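Local coordinates for CoA-binding domain-containing protein (Thermus thermophilus, PDB 1IUK) that probably binds coenzyme A through a Rossmann-like domain, its exact cellular role being unknown, at residues A[13-19]-A[69-75]; A[42-48]-A[58-64]; A[5-9]-A[96-100]; A[29-34]-A[54-58]; A[87-91]-A[109-113]. All coordinates share one frame; numbering follows the deposited sequence.

Interaction 1 of 5, residues A[13-19]-A[69-75]; sequences AKTIAVL and EPVDILD
Strands 15-19 and 73-75 run parallel, their short axes 4.7 Å apart and inclined by 26°, as neighbours at the middle of the Rossmann-like sheet. Parallel pairing is evident from the bonds: Ile73 O receives Ala17 N, Ala17 O receives Asp75 N, and Asp75 O receives Leu19 N. Just ahead of the strands, the Asp72 carboxylate joins the two lead-in segments. OD1 accepts two backbone amides, Thr15 N at 3.1 Å through the lone pair away from OD2, and Lys14 N at 3.0 Å from above the carboxylate plane. Thr15 answers with its hydroxyl. With chi1 at 61°, OG1 sits between the backbone N and the carbonyl carbon, where it donates to Pro70 O at 2.7 Å and accepts Asp72 N at 3.1 Å.

On the face covered by helix 28-38 and helix 3-12, Ile16 and Ile73 run abreast in the same direction, Ile16 CG1 4.1 Å from Ile73 CB. The other face carries Ala17, backed by helix 87-93 through Val71 and Leu74; there Ala17 CB touches Leu74 CD1 at 3.7 Å and Val71 CG1 at 3.8 Å.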
# COMPACT_ATOMS: atom_id res chain seq x y z
N ALA A 13 11.39 -1.13 -6.28
CA ALA A 13 10.67 -1.68 -5.13
C ALA A 13 10.43 -3.19 -5.20
O ALA A 13 10.28 -3.76 -6.29
CB ALA A 13 9.32 -0.97 -4.98
N LYS A 14 10.39 -3.82 -4.04
CA LYS A 14 10.15 -5.25 -3.94
C LYS A 14 8.93 -5.56 -3.08
O LYS A 14 8.01 -6.25 -3.53
CB LYS A 14 11.35 -5.97 -3.31
CG LYS A 14 10.94 -7.32 -2.70
CD LYS A 14 12.08 -8.03 -2.01
CE LYS A 14 11.75 -9.50 -1.77
NZ LYS A 14 12.49 -10.07 -0.61
N THR A 15 8.93 -5.06 -1.85
CA THR A 15 7.84 -5.33 -0.90
C THR A 15 6.71 -4.29 -0.86
O THR A 15 6.94 -3.09 -0.68
CB THR A 15 8.42 -5.49 0.52
OG1 THR A 15 9.07 -4.29 0.90
CG2 THR A 15 9.46 -6.59 0.53
N ILE A 16 5.49 -4.77 -1.05
CA ILE A 16 4.33 -3.88 -1.01
C ILE A 16 3.36 -4.39 0.06
O ILE A 16 2.81 -5.48 -0.06
CB ILE A 16 3.58 -3.84 -2.37
CG1 ILE A 16 4.54 -3.42 -3.48
CG2 ILE A 16 2.39 -2.87 -2.28
CD1 ILE A 16 3.86 -3.24 -4.83
N ALA A 17 3.18 -3.61 1.12
CA ALA A 17 2.25 -4.00 2.17
C ALA A 17 0.90 -3.41 1.77
O ALA A 17 0.81 -2.25 1.38
CB ALA A 17 2.70 -3.43 3.54
N VAL A 18 -0.16 -4.22 1.85
CA VAL A 18 -1.49 -3.77 1.48
C VAL A 18 -2.32 -3.58 2.75
O VAL A 18 -2.70 -4.54 3.42
CB VAL A 18 -2.19 -4.80 0.55
CG1 VAL A 18 -3.60 -4.33 0.21
CG2 VAL A 18 -1.35 -4.99 -0.73
N LEU A 19 -2.57 -2.32 3.08
CA LEU A 19 -3.33 -2.01 4.28
C LEU A 19 -4.80 -2.06 3.93
O LEU A 19 -5.30 -1.23 3.16
CB LEU A 19 -2.93 -0.62 4.79
CG LEU A 19 -3.45 -0.30 6.19
CD1 LEU A 19 -2.71 -1.16 7.20
CD2 LEU A 19 -3.27 1.18 6.46
N GLU A 69 9.61 -7.42 7.86
CA GLU A 69 10.58 -6.93 6.89
C GLU A 69 10.22 -5.52 6.41
O GLU A 69 9.07 -5.10 6.50
CB GLU A 69 10.67 -7.89 5.70
CG GLU A 69 9.58 -7.72 4.66
CD GLU A 69 9.85 -8.53 3.41
OE1 GLU A 69 10.84 -8.23 2.70
OE2 GLU A 69 9.08 -9.47 3.13
N PRO A 70 11.22 -4.76 5.91
CA PRO A 70 11.00 -3.40 5.43
C PRO A 70 9.98 -3.35 4.31
O PRO A 70 9.89 -4.28 3.52
CB PRO A 70 12.37 -2.94 4.97
CG PRO A 70 13.31 -3.82 5.73
CD PRO A 70 12.63 -5.15 5.79
N VAL A 71 9.21 -2.27 4.27
CA VAL A 71 8.17 -2.09 3.27
C VAL A 71 8.54 -0.96 2.33
O VAL A 71 8.75 0.18 2.76
CB VAL A 71 6.83 -1.78 3.96
CG1 VAL A 71 5.81 -1.29 2.95
CG2 VAL A 71 6.34 -3.03 4.69
N ASP A 72 8.62 -1.27 1.04
CA ASP A 72 8.97 -0.27 0.04
C ASP A 72 7.78 0.59 -0.31
O ASP A 72 7.92 1.79 -0.50
CB ASP A 72 9.52 -0.96 -1.22
CG ASP A 72 10.85 -1.65 -0.97
OD1 ASP A 72 10.97 -2.85 -1.27
OD2 ASP A 72 11.78 -0.99 -0.47
N ILE A 73 6.61 -0.03 -0.39
CA ILE A 73 5.38 0.68 -0.72
C ILE A 73 4.25 0.22 0.18
O ILE A 73 4.04 -0.98 0.36
CB ILE A 73 4.93 0.41 -2.18
CG1 ILE A 73 6.05 0.82 -3.15
CG2 ILE A 73 3.62 1.17 -2.48
CD1 ILE A 73 5.69 0.63 -4.61
N LEU A 74 3.54 1.18 0.77
CA LEU A 74 2.39 0.84 1.60
C LEU A 74 1.17 1.24 0.75
O LEU A 74 0.89 2.42 0.58
CB LEU A 74 2.38 1.62 2.93
CG LEU A 74 1.16 1.31 3.81
CD1 LEU A 74 1.24 -0.11 4.33
CD2 LEU A 74 1.09 2.29 4.97
N ASP A 75 0.50 0.23 0.18
CA ASP A 75 -0.69 0.45 -0.66
C ASP A 75 -1.87 0.45 0.30
O ASP A 75 -2.22 -0.59 0.85
CB ASP A 75 -0.81 -0.69 -1.67
CG ASP A 75 -1.70 -0.35 -2.86
OD1 ASP A 75 -2.03 0.84 -3.09
OD2 ASP A 75 -2.06 -1.31 -3.57

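Interaction 2 of 5, residues A[42-48]-A[58-64]; sequences RVLPVNP and EEAVASL
The guanidinium of Arg42, on the edge strand of the Rossmann-like sheet, and the carboxylate of Glu58 meet aslant, their planes 43° apart, in a salt bridge of 3.1 Å from Arg42 NH2 to Glu58 OE2. Glu58 OE2 approaches the guanidinium obliquely, and the two side chains run nearly perpendicular. NH2 is the nitrogen in salt-bridge range; Arg42 NE stands farther from Glu58 OE2, at 3.8 Å, and has a long, weak ion pair with Glu69.

The edge strand, 42-46, is bonded on its inner side to strand 15-19. Its other side gains an irregular neighbour: Val46 and Val61 form an isolated bridge, in which Val61 N donates to Pro45 O at 3.2 Å and Asn47 N to Val61 O at 2.9 Å. Pro45 O is gripped further by a water, which also donates to Glu59 O and so spans the gap where the two backbones diverge.

Between the polar links the contacts are apolar. The Pro45 ring is met at CD by Glu58 CB, 3.6 Å away, and at CG by Ala60 CB. Val46, with CG1 anti to the backbone N (chi1 -176°), puts that methyl beside the backbone of Ser63, while CG2 takes Val61 and Leu64. The Leu64 side chain also touches Val90 and Leu93 of helix 87-93. At the far end, Pro48 CD lies 3.4 Å from Ala62 O, and Pro48 CB lies 4.0 Å from Ala62 CB.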
# COMPACT_ATOMS: atom_id res chain seq x y z
N ARG A 42 6.53 -8.55 -3.74
CA ARG A 42 6.20 -9.41 -2.62
C ARG A 42 5.12 -8.60 -1.92
O ARG A 42 5.38 -7.53 -1.38
CB ARG A 42 7.38 -9.60 -1.68
CG ARG A 42 6.98 -10.30 -0.38
CD ARG A 42 8.17 -10.58 0.52
NE ARG A 42 7.99 -11.85 1.21
CZ ARG A 42 8.53 -13.00 0.80
NH1 ARG A 42 9.29 -13.01 -0.29
NH2 ARG A 42 8.29 -14.12 1.47
N VAL A 43 3.89 -9.10 -1.96
CA VAL A 43 2.77 -8.39 -1.35
C VAL A 43 2.50 -8.98 0.03
O VAL A 43 2.35 -10.20 0.19
CB VAL A 43 1.50 -8.48 -2.24
CG1 VAL A 43 1.78 -7.88 -3.60
CG2 VAL A 43 1.06 -9.91 -2.39
N LEU A 44 2.45 -8.10 1.02
CA LEU A 44 2.23 -8.48 2.40
C LEU A 44 0.87 -7.95 2.85
O LEU A 44 0.70 -6.75 3.05
CB LEU A 44 3.33 -7.90 3.28
CG LEU A 44 4.75 -8.21 2.79
CD1 LEU A 44 5.77 -7.44 3.63
CD2 LEU A 44 4.99 -9.71 2.86
N PRO A 45 -0.12 -8.85 2.98
CA PRO A 45 -1.46 -8.43 3.40
C PRO A 45 -1.58 -8.04 4.89
O PRO A 45 -1.13 -8.77 5.77
CB PRO A 45 -2.33 -9.65 3.06
CG PRO A 45 -1.39 -10.82 3.26
CD PRO A 45 -0.05 -10.31 2.74
N VAL A 46 -2.18 -6.89 5.14
CA VAL A 46 -2.39 -6.43 6.51
C VAL A 46 -3.86 -6.02 6.69
O VAL A 46 -4.35 -5.11 6.03
CB VAL A 46 -1.49 -5.21 6.87
CG1 VAL A 46 -1.69 -4.83 8.34
CG2 VAL A 46 -0.02 -5.54 6.63
N ASN A 47 -4.56 -6.73 7.56
CA ASN A 47 -5.97 -6.45 7.84
C ASN A 47 -6.39 -7.31 9.01
O ASN A 47 -6.41 -8.53 8.91
CB ASN A 47 -6.85 -6.77 6.62
CG ASN A 47 -8.23 -6.13 6.72
OD1 ASN A 47 -8.68 -5.77 7.80
ND2 ASN A 47 -8.89 -5.98 5.58
N PRO A 48 -6.74 -6.67 10.13
CA PRO A 48 -7.15 -7.44 11.30
C PRO A 48 -8.37 -8.30 10.97
O PRO A 48 -8.56 -9.37 11.55
CB PRO A 48 -7.46 -6.37 12.34
CG PRO A 48 -7.65 -5.12 11.58
CD PRO A 48 -6.78 -5.22 10.37
N GLU A 58 0.58 -15.17 1.29
CA GLU A 58 1.12 -14.81 2.60
C GLU A 58 0.03 -14.76 3.67
O GLU A 58 -1.14 -14.51 3.37
CB GLU A 58 1.80 -13.44 2.52
CG GLU A 58 3.05 -13.42 1.67
CD GLU A 58 4.16 -14.33 2.20
OE1 GLU A 58 3.96 -14.98 3.25
OE2 GLU A 58 5.23 -14.40 1.57
N GLU A 59 0.41 -15.00 4.92
CA GLU A 59 -0.55 -14.94 6.01
C GLU A 59 -0.78 -13.47 6.36
O GLU A 59 0.17 -12.73 6.57
CB GLU A 59 -0.03 -15.69 7.23
CG GLU A 59 -0.99 -15.70 8.42
CD GLU A 59 -0.67 -16.80 9.43
OE1 GLU A 59 -0.85 -17.99 9.09
OE2 GLU A 59 -0.24 -16.47 10.56
N ALA A 60 -2.05 -13.06 6.39
CA ALA A 60 -2.38 -11.68 6.72
C ALA A 60 -2.10 -11.44 8.20
O ALA A 60 -2.32 -12.32 9.03
CB ALA A 60 -3.86 -11.40 6.41
N VAL A 61 -1.62 -10.25 8.52
CA VAL A 61 -1.33 -9.89 9.90
C VAL A 61 -2.29 -8.75 10.29
O VAL A 61 -2.81 -8.05 9.43
CB VAL A 61 0.16 -9.46 10.09
CG1 VAL A 61 1.08 -10.64 9.81
CG2 VAL A 61 0.51 -8.30 9.18
N ALA A 62 -2.51 -8.56 11.59
CA ALA A 62 -3.43 -7.53 12.03
C ALA A 62 -2.88 -6.11 12.02
O ALA A 62 -3.63 -5.16 11.77
CB ALA A 62 -3.96 -7.86 13.41
N SER A 63 -1.58 -5.96 12.27
CA SER A 63 -0.96 -4.64 12.32
C SER A 63 0.30 -4.52 11.50
O SER A 63 1.04 -5.48 11.33
CB SER A 63 -0.61 -4.28 13.77
OG SER A 63 0.58 -3.50 13.83
N LEU A 64 0.56 -3.31 11.01
CA LEU A 64 1.74 -3.05 10.21
C LEU A 64 3.00 -3.42 10.97
O LEU A 64 3.97 -3.88 10.39
CB LEU A 64 1.79 -1.57 9.81
CG LEU A 64 0.80 -1.09 8.75
CD1 LEU A 64 0.97 0.41 8.56
CD2 LEU A 64 1.03 -1.84 7.43
O HOH W 1 1.34 -10.29 5.79

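Interaction 3 of 5, residues A[5-9]-A[96-100]; sequences ELRAY and GLVWL
The Tyr9 hydroxyl reaches across to the Gly96-Leu97 peptide, yet its hydrogen bond is to Asp72 O, just before strand 73-76. Against the peptide itself the fit is close but not a bond: Tyr9 OH stands 2.9 Å from Gly96 C, and the angles toward Gly96 O and Leu97 N are poor. Gly96, having no side chain, admits the hydroxyl of Tyr9 to 3.1 Å from its CA.

On the CG side of the hydroxyl, one face of the ring is covered by Leu97. Leu97 CD2 sits 3.7 Å above the ring plane of Tyr9, displaced toward the rim, with its line to the centroid 23° off the normal, which makes a CH-pi contact. Leu97 CB reaches the phenol end, 3.6 Å from Tyr9 CZ. The Tyr9 and Leu97 side chains run antiparallel alongside one another.

One turn earlier in the helix, Leu6 extends CD1 to the edge of the Trp99 indole, 4.0 Å from CZ3 and near the ring plane; CD2 is almost as close. The indole is held at its other end by a bond from Trp99 NE1 to Arg124 O, and helix 126-134 packs against it.

Helix 3-12 thus lies on a face of the Rossmann-like parallel sheet. Between 5-9 and 96-100 the contact is apolar and CH-pi, while the bond to Asp72 O probably anchors the hydroxyl and so orients the ring over Leu97.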
# COMPACT_ATOMS: atom_id res chain seq x y z
N GLU A 5 10.71 9.67 -12.00
CA GLU A 5 11.05 9.29 -10.63
C GLU A 5 10.14 8.19 -10.10
O GLU A 5 10.63 7.23 -9.49
CB GLU A 5 10.97 10.50 -9.71
CG GLU A 5 11.31 10.15 -8.26
CD GLU A 5 11.50 11.37 -7.39
OE1 GLU A 5 11.62 11.19 -6.15
OE2 GLU A 5 11.53 12.49 -7.94
N LEU A 6 8.83 8.31 -10.32
CA LEU A 6 7.89 7.30 -9.86
C LEU A 6 8.18 5.96 -10.53
O LEU A 6 8.03 4.90 -9.92
CB LEU A 6 6.45 7.73 -10.16
CG LEU A 6 5.37 6.79 -9.62
CD1 LEU A 6 5.65 6.44 -8.17
CD2 LEU A 6 4.01 7.45 -9.75
N ARG A 7 8.62 5.99 -11.78
CA ARG A 7 8.96 4.75 -12.47
C ARG A 7 10.18 4.12 -11.80
O ARG A 7 10.18 2.92 -11.49
CB ARG A 7 9.26 5.02 -13.95
CG ARG A 7 9.29 3.77 -14.81
CD ARG A 7 9.74 4.08 -16.23
NE ARG A 7 9.47 5.47 -16.58
CZ ARG A 7 8.36 5.89 -17.18
NH1 ARG A 7 7.42 5.02 -17.51
NH2 ARG A 7 8.20 7.18 -17.43
N ALA A 8 11.22 4.93 -11.57
CA ALA A 8 12.44 4.44 -10.94
C ALA A 8 12.09 3.85 -9.58
O ALA A 8 12.64 2.82 -9.16
CB ALA A 8 13.45 5.58 -10.77
N TYR A 9 11.16 4.50 -8.89
CA TYR A 9 10.74 4.03 -7.58
C TYR A 9 10.01 2.68 -7.63
O TYR A 9 10.34 1.75 -6.88
CB TYR A 9 9.85 5.09 -6.92
CG TYR A 9 9.69 4.82 -5.44
CD1 TYR A 9 9.00 3.69 -5.01
CD2 TYR A 9 10.35 5.60 -4.49
CE1 TYR A 9 8.99 3.33 -3.67
CE2 TYR A 9 10.34 5.25 -3.14
CZ TYR A 9 9.66 4.11 -2.74
OH TYR A 9 9.68 3.67 -1.44
N GLY A 96 8.78 3.11 2.56
CA GLY A 96 9.47 4.00 1.65
C GLY A 96 8.56 4.96 0.92
O GLY A 96 8.97 6.05 0.53
N LEU A 97 7.31 4.56 0.73
CA LEU A 97 6.33 5.38 0.02
C LEU A 97 4.92 4.96 0.45
O LEU A 97 4.66 3.77 0.63
CB LEU A 97 6.49 5.16 -1.49
CG LEU A 97 5.47 5.76 -2.45
CD1 LEU A 97 5.57 7.27 -2.45
CD2 LEU A 97 5.74 5.24 -3.86
N VAL A 98 4.02 5.94 0.63
CA VAL A 98 2.64 5.64 1.00
C VAL A 98 1.75 5.96 -0.19
O VAL A 98 1.79 7.06 -0.74
CB VAL A 98 2.17 6.45 2.24
CG1 VAL A 98 0.66 6.31 2.42
CG2 VAL A 98 2.89 5.92 3.47
N TRP A 99 0.97 4.96 -0.59
CA TRP A 99 0.09 5.08 -1.75
C TRP A 99 -1.37 4.98 -1.33
O TRP A 99 -1.83 3.90 -0.95
CB TRP A 99 0.41 3.94 -2.73
CG TRP A 99 -0.23 4.05 -4.09
CD1 TRP A 99 -1.55 3.85 -4.40
CD2 TRP A 99 0.42 4.42 -5.31
NE1 TRP A 99 -1.76 4.09 -5.73
CE2 TRP A 99 -0.57 4.44 -6.32
CE3 TRP A 99 1.75 4.74 -5.65
CZ2 TRP A 99 -0.27 4.77 -7.65
CZ3 TRP A 99 2.04 5.07 -6.98
CH2 TRP A 99 1.03 5.08 -7.96
N LEU A 100 -2.10 6.09 -1.39
CA LEU A 100 -3.51 6.06 -1.02
C LEU A 100 -4.31 5.70 -2.27
O LEU A 100 -4.25 6.41 -3.29
CB LEU A 100 -3.97 7.42 -0.50
CG LEU A 100 -3.19 7.95 0.71
CD1 LEU A 100 -3.85 9.26 1.18
CD2 LEU A 100 -3.15 6.90 1.83

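Interaction 4 of 5, residues A[29-34]-A[54-58]; sequences AHYVPR and ELFGE
Aromatic contact comes first: Phe56, on a beta hairpin, turns the edge of its ring toward the face of His30 on helix 28-38. The rings form an edge-to-face pair, centroids 5.0 Å apart and planes at 53°, so the T shape is well tilted. Phe56 CE1 lies 3.7 Å above the imidazole plane of His30, over its centre. The imidazole is steadied by a bond from His30 ND1 to His22 O, while Leu55 CD2 comes to its edge.

CH-pi packing takes a face of Phe56. Pro33 CB is 3.4 Å above the phenyl plane, displaced toward the rim, and Leu55 CB covers the opposite face from within the hairpin. The phenyl ring is thus clasped between helix and hairpin, and the side chains of Val43 and Pro45 of the outermost sheet strand adjoin it as well.

The backbone of the hairpin is closed by two bonds, Glu58 N to Leu55 O at 2.9 Å and Leu55 N to Glu58 O at 2.6 Å, around a type I' turn from Leu55 to Glu58 that joins strands 54-55 and 58-59. Phe56 and Gly57 occupy its two corners with positive phi, 58° at Phe56, as this turn requires. On the helical side, Pro33 has no N-H to give to the preceding turn, and the helix kinks there.

Polar approach is slight. His30 O, which already accepts Arg34 N, lies 3.3 Å from Phe56 CE1, and Ala29 O lies 3.7 Å from Phe56 CZ, near the ring plane.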
# COMPACT_ATOMS: atom_id res chain seq x y z
N ALA A 29 -9.10 -4.19 -3.17
CA ALA A 29 -8.15 -4.53 -2.11
C ALA A 29 -7.73 -5.98 -2.24
O ALA A 29 -6.93 -6.49 -1.44
CB ALA A 29 -8.78 -4.28 -0.73
N HIS A 30 -8.29 -6.69 -3.22
CA HIS A 30 -7.88 -8.06 -3.43
C HIS A 30 -7.28 -8.19 -4.81
O HIS A 30 -6.18 -8.70 -4.97
CB HIS A 30 -9.04 -9.04 -3.30
CG HIS A 30 -8.61 -10.46 -3.44
ND1 HIS A 30 -8.36 -11.27 -2.35
CD2 HIS A 30 -8.28 -11.20 -4.53
CE1 HIS A 30 -7.89 -12.43 -2.76
NE2 HIS A 30 -7.83 -12.41 -4.08
N TYR A 31 -8.00 -7.70 -5.82
CA TYR A 31 -7.48 -7.84 -7.18
C TYR A 31 -6.31 -6.94 -7.56
O TYR A 31 -5.51 -7.32 -8.42
CB TYR A 31 -8.63 -7.75 -8.21
CG TYR A 31 -9.30 -6.42 -8.41
CD1 TYR A 31 -8.66 -5.38 -9.08
CD2 TYR A 31 -10.62 -6.21 -7.98
CE1 TYR A 31 -9.31 -4.17 -9.33
CE2 TYR A 31 -11.28 -5.01 -8.23
CZ TYR A 31 -10.62 -3.99 -8.90
OH TYR A 31 -11.26 -2.79 -9.13
N VAL A 32 -6.16 -5.78 -6.91
CA VAL A 32 -5.01 -4.92 -7.23
C VAL A 32 -3.76 -5.63 -6.68
O VAL A 32 -2.74 -5.77 -7.38
CB VAL A 32 -5.17 -3.51 -6.63
CG1 VAL A 32 -3.85 -2.76 -6.68
CG2 VAL A 32 -6.23 -2.73 -7.41
N PRO A 33 -3.81 -6.09 -5.42
CA PRO A 33 -2.65 -6.80 -4.86
C PRO A 33 -2.30 -8.05 -5.70
O PRO A 33 -1.13 -8.45 -5.81
CB PRO A 33 -3.10 -7.16 -3.45
CG PRO A 33 -4.18 -6.18 -3.14
CD PRO A 33 -4.88 -5.91 -4.42
N ARG A 34 -3.33 -8.67 -6.25
CA ARG A 34 -3.17 -9.86 -7.08
C ARG A 34 -2.33 -9.52 -8.30
O ARG A 34 -1.38 -10.23 -8.65
CB ARG A 34 -4.55 -10.37 -7.52
CG ARG A 34 -4.73 -11.85 -7.37
CD ARG A 34 -5.80 -12.35 -8.33
NE ARG A 34 -5.49 -13.69 -8.83
CZ ARG A 34 -5.37 -14.00 -10.11
NH1 ARG A 34 -5.55 -13.06 -11.04
NH2 ARG A 34 -5.08 -15.24 -10.47
N GLU A 54 -4.59 -16.82 4.71
CA GLU A 54 -3.59 -16.68 3.66
C GLU A 54 -4.12 -15.84 2.50
O GLU A 54 -5.11 -16.19 1.85
CB GLU A 54 -3.16 -18.05 3.14
CG GLU A 54 -1.81 -18.05 2.44
CD GLU A 54 -1.73 -19.12 1.36
OE1 GLU A 54 -1.29 -18.79 0.24
OE2 GLU A 54 -2.10 -20.28 1.63
N LEU A 55 -3.47 -14.70 2.26
CA LEU A 55 -3.87 -13.82 1.18
C LEU A 55 -2.64 -13.55 0.35
O LEU A 55 -1.58 -13.22 0.88
CB LEU A 55 -4.44 -12.50 1.71
CG LEU A 55 -5.85 -12.48 2.31
CD1 LEU A 55 -6.27 -11.05 2.54
CD2 LEU A 55 -6.84 -13.14 1.38
N PHE A 56 -2.76 -13.71 -0.96
CA PHE A 56 -1.64 -13.47 -1.87
C PHE A 56 -0.42 -14.32 -1.54
O PHE A 56 0.71 -13.87 -1.70
CB PHE A 56 -1.28 -11.99 -1.85
CG PHE A 56 -2.48 -11.09 -1.82
CD1 PHE A 56 -3.51 -11.26 -2.74
CD2 PHE A 56 -2.62 -10.12 -0.83
CE1 PHE A 56 -4.66 -10.50 -2.68
CE2 PHE A 56 -3.77 -9.34 -0.76
CZ PHE A 56 -4.80 -9.53 -1.68
N GLY A 57 -0.67 -15.55 -1.08
CA GLY A 57 0.42 -16.45 -0.75
C GLY A 57 1.06 -16.19 0.60
O GLY A 57 1.98 -16.91 1.00
N GLU A 58 0.58 -15.17 1.29
CA GLU A 58 1.12 -14.81 2.60
C GLU A 58 0.03 -14.76 3.67
O GLU A 58 -1.14 -14.51 3.37
CB GLU A 58 1.80 -13.44 2.52
CG GLU A 58 3.05 -13.42 1.67
CD GLU A 58 4.16 -14.33 2.20
OE1 GLU A 58 3.96 -14.98 3.25
OE2 GLU A 58 5.23 -14.40 1.57

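Interaction 5 of 5, residues A[87-91]-A[109-113]; sequences LPEVL and FEKAL
Leu87 reaches from helix 87-93 to helix 107-115, two helices on one side of the Rossmann-like sheet that are connected through strand 98-100. Rotation about the bond from CA to CB (chi1 -128°, away from a staggered position) sets Leu87 CG against the Phe109 ring, 3.6 Å from CD1, at an oblique approach. Beyond the branch, Leu87 CD1 meets Ala112 CB at 3.6 Å, while CD2 lies 4.0 Å from Phe109 CE1 and more loosely beside Leu113 CD2. One leucine thus spans the gap by touching all three inward residues of the other helix.

The helices run parallel in sense, with short axes 11.2 Å apart at closest approach and inclined by 26°. This wide separation is bridged mainly by leucine, valine and phenylalanine side chains, with Ala112 receiving the tip of Leu87: Leu87, Val90 and Leu91 face Phe109, Ala112 and Leu113, spaced by three and four residues as on adjoining turns. The side-chain pairings are apolar.

Phe109, trans about its first side-chain bond (chi1 -178°), extends the ring from its helix toward Val90, whose CG2 comes to the ring edge, 4.2 Å from CZ. Phe109 also rests on Leu100, and Leu113 on Val98 and Val120, so the pair is packed onto the sheet through strands 98-100 and 120-122.

Leu113 offers one methyl to two partners. The Val90 side chain lies crosswise to that of Leu113, with Val90 CG1 3.5 Å from Leu113 CD2, and Leu91 CD2 stands 3.9 Å from that same CD2.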
# COMPACT_ATOMS: atom_id res chain seq x y z
N LEU A 87 -2.22 6.21 11.67
CA LEU A 87 -1.03 7.05 11.62
C LEU A 87 0.13 6.59 12.47
O LEU A 87 1.27 6.55 12.00
CB LEU A 87 -1.38 8.51 11.96
CG LEU A 87 -0.92 9.57 10.95
CD1 LEU A 87 -0.96 10.94 11.60
CD2 LEU A 87 0.48 9.27 10.43
N PRO A 88 -0.12 6.27 13.75
CA PRO A 88 0.97 5.81 14.62
C PRO A 88 1.74 4.60 14.08
O PRO A 88 2.97 4.60 14.07
CB PRO A 88 0.28 5.50 15.94
CG PRO A 88 -0.97 6.31 15.91
CD PRO A 88 -1.40 6.37 14.48
N GLU A 89 1.01 3.57 13.65
CA GLU A 89 1.67 2.38 13.11
C GLU A 89 2.31 2.65 11.74
O GLU A 89 3.31 2.02 11.38
CB GLU A 89 0.67 1.22 13.02
CG GLU A 89 -0.45 1.42 12.02
CD GLU A 89 -1.14 0.11 11.64
OE1 GLU A 89 -0.70 -0.97 12.09
OE2 GLU A 89 -2.13 0.16 10.88
N VAL A 90 1.75 3.60 11.00
CA VAL A 90 2.30 3.96 9.69
C VAL A 90 3.64 4.65 9.90
O VAL A 90 4.66 4.26 9.33
CB VAL A 90 1.33 4.90 8.91
CG1 VAL A 90 2.04 5.53 7.71
CG2 VAL A 90 0.11 4.11 8.42
N LEU A 91 3.65 5.68 10.75
CA LEU A 91 4.88 6.40 11.03
C LEU A 91 5.94 5.50 11.64
O LEU A 91 7.13 5.67 11.38
CB LEU A 91 4.58 7.58 11.96
CG LEU A 91 3.74 8.68 11.30
CD1 LEU A 91 3.27 9.66 12.37
CD2 LEU A 91 4.55 9.40 10.23
N PHE A 109 -3.64 13.55 7.49
CA PHE A 109 -2.88 12.32 7.39
C PHE A 109 -1.74 12.49 6.39
O PHE A 109 -0.62 12.05 6.63
CB PHE A 109 -3.79 11.18 6.95
CG PHE A 109 -3.11 9.84 6.86
CD1 PHE A 109 -2.94 9.06 8.00
CD2 PHE A 109 -2.65 9.36 5.63
CE1 PHE A 109 -2.31 7.81 7.92
CE2 PHE A 109 -2.02 8.11 5.54
CZ PHE A 109 -1.85 7.34 6.68
N GLU A 110 -2.04 13.13 5.26
CA GLU A 110 -1.05 13.34 4.22
C GLU A 110 0.02 14.32 4.67
O GLU A 110 1.20 14.14 4.38
CB GLU A 110 -1.73 13.84 2.95
CG GLU A 110 -2.62 12.78 2.30
CD GLU A 110 -3.43 13.32 1.15
OE1 GLU A 110 -2.84 14.01 0.29
OE2 GLU A 110 -4.66 13.07 1.11
N LYS A 111 -0.41 15.36 5.39
CA LYS A 111 0.53 16.36 5.88
C LYS A 111 1.46 15.74 6.91
O LYS A 111 2.65 16.05 6.92
CB LYS A 111 -0.22 17.54 6.52
CG LYS A 111 0.71 18.63 7.08
CD LYS A 111 0.10 19.32 8.31
CE LYS A 111 0.89 20.57 8.71
NZ LYS A 111 1.37 21.35 7.53
N ALA A 112 0.94 14.87 7.76
CA ALA A 112 1.78 14.23 8.78
C ALA A 112 2.86 13.36 8.15
O ALA A 112 3.99 13.30 8.66
CB ALA A 112 0.93 13.39 9.72
N LEU A 113 2.52 12.68 7.06
CA LEU A 113 3.50 11.83 6.39
C LEU A 113 4.58 12.68 5.71
O LEU A 113 5.77 12.35 5.75
CB LEU A 113 2.80 10.93 5.36
CG LEU A 113 1.98 9.76 5.92
CD1 LEU A 113 1.41 8.95 4.74
CD2 LEU A 113 2.84 8.87 6.82

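Overall arrangement
From the N terminus, helix 3-12 opens interaction 3, whose loop closes only at strand 98-100. Within it lies interaction 1, joining strand 15-19 to strand 73-76, with 49 residues between segments 13-19 and 69-75. Inside that, helix 28-38 and the outermost strand 42-46 open interactions 4 and 2; their segments alternate along the chain, and the two share Glu58, so helix, edge strand and hairpin interlock. Interaction 5 opens after interaction 1 has closed and crosses interaction 3, because strand 98-100 lies between its helices. Interaction 1 touches all the others: backbone bonds continue it into 2 and 3, whereas side-chain packing links it to 4 and 5.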